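Local coordinates for protein ORF99 (PDB 3DF6) that is of unknown function, comes from an archaeal filamentous virus, is stable to heat and acid, and probably belongs to the AcrID1 anti-CRISPR family, at residues K12-D15 and L16-D20. The protein carries 2 engineered substitutions. Numbering follows the deposited sequence.
Sequences KVVD and LFLED. With CA (calcium ion), chain J.
Four consecutive backbone hydrogen bonds, each from the N of i+4 to the O of i, carry helix 3-18 into its C-terminal end: Leu16 N to Lys12 O, Phe17 N to Val13 O, Leu18 N to Val14 O and Glu19 N to Asp15 O, with N-H...O angles of 154° to 167°. Asp20, with a positive phi of 68°, marks a Schellman motif; of its two bonds back into the last turn, one runs from Asp20 N to Phe17 O, 2.9 Å. Among the side chains, Lys12 crosses Leu16, its CG 4.1 Å from Leu16 CD1; bent at chi2, the chain carries NZ to a water 2.9 Å away. That water is in turn weakly bonded to Glu19 OE2, a bridge between two opposite charges not in direct contact. Val14 and Leu18 lie alongside each other, CG1 of Val14 4.1 Å from CD1 of Leu18. Asp15 OD1 binds a calcium ion at 2.3 Å, OD2 staying 3.7 Å from the metal; four waters are among its other ligands, and one also donates to Asp15 OD2. Leu9 of the second subunit packs on Lys12, Val13 and Leu16, while Val13 also meets strands 22-23 and 25-34, Phe17 sets its ring edge-to-face with Phe25, and Val14 and Leu18 rest on strand 69-80.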
loop_
_atom_site.group_PDB
_atom_site.type_symbol
_atom_site.label_atom_id
_atom_site.label_comp_id
_atom_site.label_asym_id
_atom_site.label_seq_id
_atom_site.Cartn_x
_atom_site.Cartn_y
_atom_site.Cartn_z
ATOM N N LYS C 12 0.153 9.507 -4.710
ATOM C CA LYS C 12 -0.718 9.808 -3.587
ATOM C C LYS C 12 -0.495 8.909 -2.355
ATOM O O LYS C 12 -0.546 9.395 -1.212
ATOM C CB LYS C 12 -2.174 9.727 -4.035
ATOM C CG LYS C 12 -3.194 10.110 -2.972
ATOM C CD LYS C 12 -3.031 11.559 -2.474
ATOM C CE LYS C 12 -4.229 11.944 -1.604
ATOM N NZ LYS C 12 -4.188 13.346 -1.093
ATOM N N VAL C 13 -0.297 7.608 -2.587
ATOM C CA VAL C 13 0.058 6.669 -1.510
ATOM C C VAL C 13 1.287 7.200 -0.781
ATOM O O VAL C 13 1.295 7.276 0.457
ATOM C CB VAL C 13 0.270 5.204 -2.035
ATOM C CG1 VAL C 13 0.967 4.288 -0.980
ATOM C CG2 VAL C 13 -1.072 4.576 -2.476
ATOM N N VAL C 14 2.310 7.588 -1.541
ATOM C CA VAL C 14 3.556 8.090 -0.953
ATOM C C VAL C 14 3.284 9.400 -0.191
ATOM O O VAL C 14 3.731 9.566 0.954
ATOM C CB VAL C 14 4.708 8.202 -2.028
ATOM C CG1 VAL C 14 5.935 8.941 -1.486
ATOM C CG2 VAL C 14 5.101 6.826 -2.508
ATOM N N ASP C 15 2.514 10.302 -0.808
ATOM C CA ASP C 15 2.099 11.519 -0.121
ATOM C C ASP C 15 1.403 11.248 1.225
ATOM O O ASP C 15 1.716 11.898 2.221
ATOM C CB ASP C 15 1.186 12.356 -1.014
ATOM C CG ASP C 15 1.942 13.005 -2.144
ATOM O OD1 ASP C 15 3.180 13.133 -2.027
ATOM O OD2 ASP C 15 1.303 13.381 -3.150
ATOM N N LEU C 16 0.476 10.291 1.235
ATOM C CA LEU C 16 -0.306 9.965 2.430
ATOM C C LEU C 16 0.583 9.325 3.502
ATOM O O LEU C 16 0.377 9.510 4.714
ATOM C CB LEU C 16 -1.443 9.003 2.069
ATOM C CG LEU C 16 -2.646 9.607 1.354
ATOM C CD1 LEU C 16 -3.471 8.470 0.740
ATOM C CD2 LEU C 16 -3.504 10.440 2.308
ATOM N N PHE C 17 1.555 8.558 3.039
ATOM C CA PHE C 17 2.571 7.984 3.898
ATOM C C PHE C 17 3.406 9.088 4.549
ATOM O O PHE C 17 3.587 9.087 5.776
ATOM C CB PHE C 17 3.449 6.976 3.121
ATOM C CG PHE C 17 4.745 6.640 3.815
ATOM C CD1 PHE C 17 4.745 5.896 4.996
ATOM C CD2 PHE C 17 5.957 7.100 3.302
ATOM C CE1 PHE C 17 5.936 5.596 5.668
ATOM C CE2 PHE C 17 7.171 6.801 3.956
ATOM C CZ PHE C 17 7.159 6.061 5.149
ATOM N N LEU C 18 3.884 10.048 3.749
ATOM C CA LEU C 18 4.618 11.179 4.306
ATOM C C LEU C 18 3.789 12.040 5.303
ATOM O O LEU C 18 4.346 12.535 6.305
ATOM C CB LEU C 18 5.311 12.025 3.198
ATOM C CG LEU C 18 6.267 11.237 2.263
ATOM C CD1 LEU C 18 6.730 12.108 1.066
ATOM C CD2 LEU C 18 7.467 10.628 2.999
ATOM N N GLU C 19 2.482 12.182 5.047
ATOM C CA GLU C 19 1.516 12.814 5.980
ATOM C C GLU C 19 1.258 12.025 7.264
ATOM O O GLU C 19 0.668 12.557 8.220
ATOM C CB GLU C 19 0.163 12.980 5.296
ATOM C CG GLU C 19 0.118 14.063 4.276
ATOM C CD GLU C 19 -1.242 14.192 3.609
ATOM O OE1 GLU C 19 -2.248 13.643 4.121
ATOM O OE2 GLU C 19 -1.288 14.864 2.557
ATOM N N ASP C 20 1.685 10.756 7.265
ATOM C CA ASP C 20 1.441 9.807 8.335
ATOM C C ASP C 20 -0.023 9.393 8.489
ATOM O O ASP C 20 -0.436 8.955 9.555
ATOM C CB ASP C 20 2.003 10.300 9.677
ATOM C CG ASP C 20 2.292 9.162 10.622
ATOM O OD1 ASP C 20 2.773 8.100 10.163
ATOM O OD2 ASP C 20 2.031 9.330 11.825
HETATM CA CA CA J . 5.042 13.638 -3.255
HETATM O O HOH W 1 -1.861 13.119 0.657
HETATM O O HOH W 2 3.131 14.613 -4.792
HETATM O O HOH W 3 4.792 11.272 -3.818
HETATM O O HOH W 4 7.250 13.425 -2.112
HETATM O O HOH W 5 5.829 14.923 -5.097
#